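Local coordinates for ABC transporter sugar binding protein (Xanthomonas axonopodis pv. citri, PDB 3UOR) that probably binds maltose or related maltodextrins in the periplasm and hands them to an ABC transporter for uptake into the cell, at residues P163-W166 / A167-E170; G228-D231 / N232-Q236; K241-E244 / T245-S248; V387-R390 / V391-G395. All blocks are in the same frame, centred on the assembly; numbering follows the deposited sequence.

Contact 1: residues P163-W166 / A167-E170; sequences PKTW and AEME
Thr165 reaches forward to the first turn of helix 166-180 and Glu168 reaches back, their side chains crossing at about a right angle. Thr165 OG1 takes the N-H of Glu168 at 2.9 Å in a nearly straight bond (165°), while the Glu168 carboxylate returns to the backbone ahead of the helix. Its OE1 is gripped by two amides: Lys164 N, 2.9 Å away, meets OE1 almost head-on along the C-O bond, and Thr165 N comes from well above the carboxylate plane at a longer 3.2 Å. Two donors from different directions hold the carboxylate in place. The glutamate reaches them because its CG lies beside its own backbone N (chi1 -65°) and the rest of the chain is extended. Thr165 OG1, tucked between its own N and carbonyl carbon (chi1 75°), faces the first turn, and the methyl CG2 rests against Glu168 CD at 3.7 Å. A carboxylate suits this end of a helix, where the first N-H groups have no carbonyl of a preceding turn to meet and its charge would probably be favoured by the helix dipole. Pro163, which has no N-H to satisfy, lays CB over the backbone of Met169, and its CB lies 4.0 Å from Met169 CB. The buried Trp166 ring packs against Phe229 and Phe200, with NE1 bonded to Gln203, and so ties the new helix to its neighbours. Reciprocal bonds between the N-cap threonine and the glutamate three residues on define a capping box, here starting helix 166-180 of the solute-binding fold.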
loop_
_atom_site.group_PDB
_atom_site.type_symbol
_atom_site.label_atom_id
_atom_site.label_comp_id
_atom_site.label_asym_id
_atom_site.label_seq_id
_atom_site.Cartn_x
_atom_site.Cartn_y
_atom_site.Cartn_z
ATOM N N PRO A 163 15.941 6.182 13.371
ATOM C CA PRO A 163 16.389 4.784 13.504
ATOM C C PRO A 163 16.235 4.032 12.192
ATOM O O PRO A 163 15.313 4.362 11.441
ATOM C CB PRO A 163 15.405 4.194 14.525
ATOM C CG PRO A 163 14.164 5.076 14.403
ATOM C CD PRO A 163 14.725 6.459 14.157
ATOM N N LYS A 164 17.102 3.054 11.919
ATOM C CA LYS A 164 16.971 2.260 10.699
ATOM C C LYS A 164 16.793 0.788 10.998
ATOM O O LYS A 164 16.324 0.035 10.140
ATOM C CB LYS A 164 18.184 2.435 9.774
ATOM C CG LYS A 164 18.404 3.862 9.295
ATOM C CD LYS A 164 19.553 3.928 8.285
ATOM C CE LYS A 164 19.699 5.338 7.735
ATOM N NZ LYS A 164 20.445 5.341 6.442
ATOM N N THR A 165 17.194 0.369 12.199
ATOM C CA THR A 165 16.961 -0.999 12.618
ATOM C C THR A 165 15.862 -1.041 13.676
ATOM O O THR A 165 15.613 -0.063 14.381
ATOM C CB THR A 165 18.209 -1.620 13.219
ATOM O OG1 THR A 165 18.399 -1.081 14.531
ATOM C CG2 THR A 165 19.438 -1.297 12.355
ATOM N N TRP A 166 15.218 -2.192 13.797
ATOM C CA TRP A 166 14.284 -2.429 14.887
ATOM C C TRP A 166 14.853 -2.047 16.250
ATOM O O TRP A 166 14.216 -1.296 16.998
ATOM C CB TRP A 166 13.843 -3.883 14.885
ATOM C CG TRP A 166 12.774 -4.188 13.831
ATOM C CD1 TRP A 166 12.402 -3.396 12.775
ATOM C CD2 TRP A 166 11.981 -5.377 13.740
ATOM N NE1 TRP A 166 11.423 -4.022 12.038
ATOM C CE2 TRP A 166 11.141 -5.236 12.612
ATOM C CE3 TRP A 166 11.894 -6.551 14.512
ATOM C CZ2 TRP A 166 10.212 -6.223 12.239
ATOM C CZ3 TRP A 166 10.975 -7.531 14.141
ATOM C CH2 TRP A 166 10.145 -7.359 13.017
ATOM N N ALA A 167 16.045 -2.549 16.584
ATOM C CA ALA A 167 16.621 -2.260 17.905
ATOM C C ALA A 167 16.858 -0.766 18.116
ATOM O O ALA A 167 16.570 -0.231 19.189
ATOM C CB ALA A 167 17.912 -3.035 18.134
ATOM N N GLU A 168 17.388 -0.090 17.096
ATOM C CA GLU A 168 17.546 1.363 17.159
ATOM C C GLU A 168 16.174 2.032 17.365
ATOM O O GLU A 168 16.038 2.998 18.111
ATOM C CB GLU A 168 18.196 1.893 15.874
ATOM C CG GLU A 168 19.625 1.403 15.652
ATOM C CD GLU A 168 20.173 1.732 14.272
ATOM O OE1 GLU A 168 19.410 2.265 13.416
ATOM O OE2 GLU A 168 21.375 1.460 14.049
ATOM N N MET A 169 15.157 1.519 16.688
ATOM C CA MET A 169 13.832 2.098 16.814
ATOM C C MET A 169 13.338 1.975 18.263
ATOM O O MET A 169 12.773 2.927 18.833
ATOM C CB MET A 169 12.848 1.429 15.850
ATOM C CG MET A 169 11.559 2.233 15.698
ATOM S SD MET A 169 10.347 1.401 14.679
ATOM C CE MET A 169 8.974 2.520 14.915
ATOM N N GLU A 170 13.566 0.807 18.865
ATOM C CA GLU A 170 13.149 0.593 20.255
ATOM C C GLU A 170 13.834 1.575 21.219
ATOM O O GLU A 170 13.180 2.182 22.079
ATOM C CB GLU A 170 13.402 -0.860 20.676
ATOM C CG GLU A 170 12.615 -1.849 19.829
ATOM C CD GLU A 170 12.522 -3.219 20.484
ATOM O OE1 GLU A 170 13.394 -3.557 21.307
ATOM O OE2 GLU A 170 11.576 -3.966 20.171
#

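Contact 2: residues G228-D231 / N232-Q236; sequences GFYD and NMYQQ
With CG anti to the backbone N in Phe229 and Tyr230 (chi1 -178° for Phe229), both rings swing out where residues one turn later can meet them. Met233 and Tyr234 set CG beside their own N instead, and the pairs converge. Met233 lays its methyl over the Phe229 face, CE lying 3.7 Å from the ring centroid, a CH-pi and Met-aromatic contact. Tyr234 presents its edge to the face of Tyr230 in a T-shaped stack, with centroids 5.2 Å apart and planes at 66°. Its hydroxyl is bonded to Met189 O. Asp231 OD1 receives Gln235 NE2 at 2.9 Å on the syn side of the carboxylate, with OD1 close to the plane of the Gln235 amide and the donor a little out of the carboxylate plane; the bend at chi2 of Gln235 (-46°) curls the amide back, and its OE1 takes Lys241 NZ. One step on, Gln236 NE2 bonds Asn232 OD1 at 2.8 Å, and a water joins Asn232 ND2 to Phe229 O. Asp231 is buried, yet OD1 is met by Gln235 and OD2 by His398, an arrangement that would probably favour its ionised form.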
loop_
_atom_site.group_PDB
_atom_site.type_symbol
_atom_site.label_atom_id
_atom_site.label_comp_id
_atom_site.label_asym_id
_atom_site.label_seq_id
_atom_site.Cartn_x
_atom_site.Cartn_y
_atom_site.Cartn_z
ATOM N N GLY A 228 5.733 -10.164 17.814
ATOM C CA GLY A 228 6.472 -9.794 19.011
ATOM C C GLY A 228 6.872 -8.324 19.045
ATOM O O GLY A 228 6.633 -7.612 20.040
ATOM N N PHE A 229 7.490 -7.868 17.953
ATOM C CA PHE A 229 7.972 -6.482 17.823
ATOM C C PHE A 229 6.798 -5.489 17.917
ATOM O O PHE A 229 6.853 -4.502 18.646
ATOM C CB PHE A 229 8.706 -6.324 16.479
ATOM C CG PHE A 229 9.284 -4.954 16.243
ATOM C CD1 PHE A 229 10.277 -4.448 17.074
ATOM C CD2 PHE A 229 8.870 -4.194 15.151
ATOM C CE1 PHE A 229 10.825 -3.189 16.843
ATOM C CE2 PHE A 229 9.405 -2.947 14.907
ATOM C CZ PHE A 229 10.395 -2.433 15.751
ATOM N N TYR A 230 5.725 -5.775 17.183
ATOM C CA TYR A 230 4.531 -4.936 17.178
ATOM C C TYR A 230 3.827 -4.885 18.563
ATOM O O TYR A 230 3.537 -3.810 19.089
ATOM C CB TYR A 230 3.578 -5.469 16.097
ATOM C CG TYR A 230 2.225 -4.809 16.009
ATOM C CD1 TYR A 230 2.047 -3.632 15.275
ATOM C CD2 TYR A 230 1.100 -5.389 16.602
ATOM C CE1 TYR A 230 0.789 -3.046 15.154
ATOM C CE2 TYR A 230 -0.163 -4.801 16.493
ATOM C CZ TYR A 230 -0.309 -3.636 15.756
ATOM O OH TYR A 230 -1.539 -3.036 15.619
ATOM N N ASP A 231 3.562 -6.039 19.158
ATOM C CA ASP A 231 2.905 -6.071 20.479
ATOM C C ASP A 231 3.754 -5.343 21.528
ATOM O O ASP A 231 3.239 -4.575 22.351
ATOM C CB ASP A 231 2.674 -7.517 20.900
ATOM C CG ASP A 231 1.905 -7.635 22.208
ATOM O OD1 ASP A 231 1.036 -6.778 22.486
ATOM O OD2 ASP A 231 2.161 -8.613 22.939
ATOM N N ASN A 232 5.063 -5.563 21.485
ATOM C CA ASN A 232 5.958 -4.956 22.472
ATOM C C ASN A 232 5.799 -3.436 22.580
ATOM O O ASN A 232 5.914 -2.885 23.664
ATOM C CB ASN A 232 7.418 -5.307 22.175
ATOM C CG ASN A 232 8.356 -4.820 23.257
ATOM O OD1 ASN A 232 8.276 -5.252 24.406
ATOM N ND2 ASN A 232 9.262 -3.924 22.894
ATOM N N MET A 233 5.550 -2.758 21.461
ATOM C CA MET A 233 5.438 -1.299 21.477
ATOM C C MET A 233 4.258 -0.827 22.332
ATOM O O MET A 233 4.336 0.205 22.983
ATOM C CB MET A 233 5.276 -0.738 20.055
ATOM C CG MET A 233 6.477 -1.009 19.130
ATOM S SD MET A 233 6.357 -0.036 17.603
ATOM C CE MET A 233 7.114 -1.200 16.479
ATOM N N TYR A 234 3.140 -1.539 22.287
ATOM C CA TYR A 234 2.029 -1.161 23.156
ATOM C C TYR A 234 2.317 -1.511 24.607
ATOM O O TYR A 234 2.002 -0.731 25.494
ATOM C CB TYR A 234 0.721 -1.821 22.728
ATOM C CG TYR A 234 0.340 -1.513 21.307
ATOM C CD1 TYR A 234 -0.529 -0.474 20.999
ATOM C CD2 TYR A 234 0.871 -2.260 20.265
ATOM C CE1 TYR A 234 -0.869 -0.212 19.676
ATOM C CE2 TYR A 234 0.539 -2.005 18.952
ATOM C CZ TYR A 234 -0.316 -0.984 18.662
ATOM O OH TYR A 234 -0.640 -0.773 17.344
ATOM N N GLN A 235 2.918 -2.674 24.844
ATOM C CA GLN A 235 3.126 -3.113 26.214
ATOM C C GLN A 235 4.191 -2.278 26.916
ATOM O O GLN A 235 4.173 -2.182 28.148
ATOM C CB GLN A 235 3.431 -4.619 26.327
ATOM C CG GLN A 235 2.431 -5.574 25.644
ATOM C CD GLN A 235 0.971 -5.246 25.910
ATOM O OE1 GLN A 235 0.630 -4.600 26.892
ATOM N NE2 GLN A 235 0.101 -5.700 25.027
ATOM N N GLN A 236 5.111 -1.670 26.161
ATOM C CA GLN A 236 6.116 -0.801 26.790
ATOM C C GLN A 236 5.540 0.596 27.017
ATOM O O GLN A 236 6.142 1.418 27.692
ATOM C CB GLN A 236 7.392 -0.682 25.952
ATOM C CG GLN A 236 8.096 -1.978 25.667
ATOM C CD GLN A 236 8.648 -2.615 26.911
ATOM O OE1 GLN A 236 8.835 -1.951 27.932
ATOM N NE2 GLN A 236 8.911 -3.916 26.840
HETATM O O HOH W 1 9.068 -3.305 19.986
#

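Contact 3: residues K241-E244 / T245-S248; sequences KVSE and TQVS
A short 3-10 turn in the loop between helices 221-235 and 250-256 carries this contact, and the Gln246 side chain closes it back onto the chain that leads in. Gln246 OE1 accepts Ser243 N at 2.8 Å, a fairly straight bond (160°) whose donor stands above the amide plane. The Gln246 amide meets a backbone N-H that comes before the turn, while Gln246 N donates to Ser243 O at 2.9 Å. Ser243 and Gln246 are therefore tied twice, once by backbone and once by side chain. A second turn bond follows, Val247 N to Glu244 O at 3.1 Å, as expected of a 3-10 segment with i to i+3 pairing. Glutamine suits the place because, with CG beside its own N (chi1 -55°) and the chain extended to the amide, it is long enough to span the turn. Apolar groups line the other side: Val242 CB lies 3.9 Å from Gln246 CB, and the Val242 and Val247 side chains cross at about a right angle, CG2 to CG2 4.0 Å. Both valines also rest on Leu188 of strand 187-188, which places the turn against the sheet. Arg393 of helix 377-394 approaches Gln246 OE1 and Lys241 O in weak bonds. Gln246 OE1 is thus shared between the Ser243 N-H and, weakly, an arginine, which would probably polarise it, and these bonds bring the loop up against that helix.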
loop_
_atom_site.group_PDB
_atom_site.type_symbol
_atom_site.label_atom_id
_atom_site.label_comp_id
_atom_site.label_asym_id
_atom_site.label_seq_id
_atom_site.Cartn_x
_atom_site.Cartn_y
_atom_site.Cartn_z
ATOM N N LYS A 241 -2.810 2.288 23.262
ATOM C CA LYS A 241 -3.719 1.210 22.909
ATOM C C LYS A 241 -5.057 1.777 22.452
ATOM O O LYS A 241 -6.045 1.724 23.183
ATOM C CB LYS A 241 -3.896 0.260 24.105
ATOM C CG LYS A 241 -2.630 -0.516 24.436
ATOM C CD LYS A 241 -2.843 -1.453 25.605
ATOM C CE LYS A 241 -1.563 -2.205 25.916
ATOM N NZ LYS A 241 -1.674 -3.089 27.124
ATOM N N VAL A 242 -5.084 2.325 21.242
ATOM C CA VAL A 242 -6.288 2.975 20.736
ATOM C C VAL A 242 -6.602 2.576 19.308
ATOM O O VAL A 242 -5.704 2.151 18.568
ATOM C CB VAL A 242 -6.166 4.506 20.790
ATOM C CG1 VAL A 242 -6.124 4.990 22.238
ATOM C CG2 VAL A 242 -4.927 4.958 20.065
ATOM N N SER A 243 -7.880 2.708 18.936
ATOM C CA SER A 243 -8.332 2.615 17.545
ATOM C C SER A 243 -8.392 4.016 16.967
ATOM O O SER A 243 -8.340 4.987 17.720
ATOM C CB SER A 243 -9.712 1.971 17.469
ATOM O OG SER A 243 -9.642 0.606 17.850
ATOM N N GLU A 244 -8.504 4.134 15.646
ATOM C CA GLU A 244 -8.447 5.453 14.998
ATOM C C GLU A 244 -9.569 6.368 15.460
ATOM O O GLU A 244 -9.402 7.585 15.551
ATOM C CB GLU A 244 -8.463 5.354 13.466
ATOM C CG GLU A 244 -8.429 6.729 12.778
ATOM C CD GLU A 244 -8.103 6.656 11.291
ATOM O OE1 GLU A 244 -8.175 5.541 10.714
ATOM O OE2 GLU A 244 -7.773 7.717 10.702
ATOM N N THR A 245 -10.711 5.761 15.754
ATOM C CA THR A 245 -11.880 6.486 16.227
ATOM C C THR A 245 -11.636 7.120 17.598
ATOM O O THR A 245 -12.269 8.116 17.952
ATOM C CB THR A 245 -13.106 5.556 16.289
ATOM O OG1 THR A 245 -14.159 6.203 17.008
ATOM C CG2 THR A 245 -12.755 4.252 16.994
ATOM N N GLN A 246 -10.710 6.538 18.361
ATOM C CA GLN A 246 -10.388 7.024 19.703
ATOM C C GLN A 246 -9.372 8.143 19.660
ATOM O O GLN A 246 -9.087 8.760 20.680
ATOM C CB GLN A 246 -9.834 5.902 20.575
ATOM C CG GLN A 246 -10.725 4.697 20.673
ATOM C CD GLN A 246 -10.114 3.635 21.546
ATOM O OE1 GLN A 246 -9.643 2.610 21.058
ATOM N NE2 GLN A 246 -10.103 3.882 22.854
ATOM N N VAL A 247 -8.801 8.387 18.487
ATOM C CA VAL A 247 -7.933 9.542 18.315
ATOM C C VAL A 247 -8.795 10.692 17.810
ATOM O O VAL A 247 -9.635 10.500 16.930
ATOM C CB VAL A 247 -6.785 9.257 17.328
ATOM C CG1 VAL A 247 -5.831 10.442 17.269
ATOM C CG2 VAL A 247 -6.047 8.001 17.754
ATOM N N SER A 248 -8.614 11.881 18.375
ATOM C CA SER A 248 -9.428 13.014 17.942
ATOM C C SER A 248 -9.113 13.372 16.483
ATOM O O SER A 248 -9.977 13.266 15.604
ATOM C CB SER A 248 -9.250 14.221 18.876
ATOM O OG SER A 248 -7.882 14.546 19.051
#

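Contact 4: residues V387-R390 / V391-G395; sequences VTER and VVRGG
Arg390 O is met by Gly394 N at 2.7 Å, a short, somewhat bent backbone bond in the last turn of helix 377-394. Three more bonds of the same i to i+4 kind precede it: Val391 N to Val387 O at 3.0 Å, Val392 N to Thr388 O at 2.8 Å and Arg393 N to Glu389 O at 2.8 Å. Gly395 then leaves the helix with positive phi, a conformation glycine adopts easily, and the preceding Gly394 leaves room beside Arg390 O. On the outer face, Glu389 and Arg393, one turn apart, are paired as a salt bridge, though modelled too close for the details to be trusted. The glutamate is extended with CG anti to its backbone N (chi1 179°), and its OE2 lies at the edge of the Arg393 guanidinium, near its plane, beside NH1. The two flat groups are turned 39° against each other. Arg393 NH1 also meets Ser243 OG in a weak bond, and the Arg390 guanidinium reaches Glu404 in a salt bridge. The branched valines suit the buried sides: Val387 CG1 and Val391 CG2 approach to 4.5 Å. Val387 and Val391 both touch Ala401 of helix 398-412; Val391 also meets Asp231, and Val392 meets Tyr234, of helix 221-235, where Gln235 NE2 bonds Val392 O. The end of helix 377-394 is so wedged between helices 398-412 and 221-235, with the 241-248 loop at its flank.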
loop_
_atom_site.group_PDB
_atom_site.type_symbol
_atom_site.label_atom_id
_atom_site.label_comp_id
_atom_site.label_asym_id
_atom_site.label_seq_id
_atom_site.Cartn_x
_atom_site.Cartn_y
_atom_site.Cartn_z
ATOM N N VAL A 387 -7.017 -10.700 15.566
ATOM C CA VAL A 387 -6.235 -11.469 16.519
ATOM C C VAL A 387 -5.204 -10.589 17.191
ATOM O O VAL A 387 -5.004 -10.677 18.395
ATOM C CB VAL A 387 -5.539 -12.642 15.842
ATOM C CG1 VAL A 387 -4.413 -13.127 16.686
ATOM C CG2 VAL A 387 -6.537 -13.760 15.607
ATOM N N THR A 388 -4.554 -9.714 16.430
ATOM C CA THR A 388 -3.486 -8.916 17.030
ATOM C C THR A 388 -4.041 -7.890 18.022
ATOM O O THR A 388 -3.422 -7.608 19.041
ATOM C CB THR A 388 -2.597 -8.219 15.969
ATOM O OG1 THR A 388 -3.403 -7.327 15.189
ATOM C CG2 THR A 388 -1.978 -9.253 15.054
ATOM N N GLU A 389 -5.207 -7.330 17.728
ATOM C CA GLU A 389 -5.808 -6.396 18.662
ATOM C C GLU A 389 -6.152 -7.121 19.968
ATOM O O GLU A 389 -6.103 -6.537 21.050
ATOM C CB GLU A 389 -7.045 -5.765 18.058
ATOM C CG GLU A 389 -7.746 -4.786 18.966
ATOM C CD GLU A 389 -8.953 -4.172 18.296
ATOM O OE1 GLU A 389 -9.525 -4.821 17.390
ATOM O OE2 GLU A 389 -9.335 -3.049 18.669
ATOM N N ARG A 390 -6.467 -8.405 19.871
ATOM C CA ARG A 390 -6.775 -9.186 21.066
ATOM C C ARG A 390 -5.505 -9.436 21.868
ATOM O O ARG A 390 -5.515 -9.396 23.096
ATOM C CB ARG A 390 -7.408 -10.519 20.686
ATOM C CG ARG A 390 -8.443 -11.007 21.668
ATOM C CD ARG A 390 -9.525 -11.760 20.913
ATOM N NE ARG A 390 -8.938 -12.859 20.156
ATOM C CZ ARG A 390 -9.340 -13.251 18.953
ATOM N NH1 ARG A 390 -10.348 -12.630 18.345
ATOM N NH2 ARG A 390 -8.730 -14.269 18.359
ATOM N N VAL A 391 -4.419 -9.716 21.161
ATOM C CA VAL A 391 -3.120 -9.855 21.784
ATOM C C VAL A 391 -2.748 -8.568 22.511
ATOM O O VAL A 391 -2.349 -8.607 23.681
ATOM C CB VAL A 391 -2.047 -10.193 20.751
ATOM C CG1 VAL A 391 -0.643 -9.923 21.312
ATOM C CG2 VAL A 391 -2.207 -11.628 20.305
ATOM N N VAL A 392 -2.882 -7.429 21.826
ATOM C CA VAL A 392 -2.530 -6.145 22.434
ATOM C C VAL A 392 -3.434 -5.755 23.612
ATOM O O VAL A 392 -2.956 -5.365 24.671
ATOM C CB VAL A 392 -2.542 -4.999 21.426
ATOM C CG1 VAL A 392 -2.211 -3.697 22.125
ATOM C CG2 VAL A 392 -1.539 -5.275 20.269
ATOM N N ARG A 393 -4.739 -5.838 23.419
ATOM C CA ARG A 393 -5.673 -5.372 24.428
ATOM C C ARG A 393 -5.924 -6.431 25.495
ATOM O O ARG A 393 -5.850 -6.138 26.665
ATOM C CB ARG A 393 -6.997 -4.942 23.797
ATOM C CG ARG A 393 -6.878 -3.766 22.833
ATOM C CD ARG A 393 -8.257 -3.178 22.508
ATOM N NE ARG A 393 -8.221 -1.720 22.595
ATOM C CZ ARG A 393 -8.544 -0.913 21.593
ATOM N NH1 ARG A 393 -8.940 -1.423 20.443
ATOM N NH2 ARG A 393 -8.483 0.400 21.737
ATOM N N GLY A 394 -6.207 -7.663 25.086
ATOM C CA GLY A 394 -6.601 -8.699 26.029
ATOM C C GLY A 394 -5.437 -9.495 26.583
ATOM O O GLY A 394 -5.606 -10.306 27.462
ATOM N N GLY A 395 -4.235 -9.273 26.077
ATOM C CA GLY A 395 -3.112 -10.058 26.551
ATOM C C GLY A 395 -3.168 -11.520 26.128
ATOM O O GLY A 395 -2.437 -12.340 26.679
#

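In the fold
The four contacts follow one another along the chain and lie in one region of it, probably one lobe, each about 21 to 24 Å from the centre of the chain. Contact 1 starts helix 166-180 and contact 2 lies in helix 221-235; their centres are about 13 Å apart and the two helices touch. Contact 2 is closer still to contact 4, about 11 Å between centres, where helix 221-235 packs on the end of helix 377-394. The loop of contact 3 touches both. Contact 1 touches only contact 2. A helix from late in the chain thus packs beside one from its middle, as chain segments far apart in sequence do in the two-lobed periplasmic binding proteins.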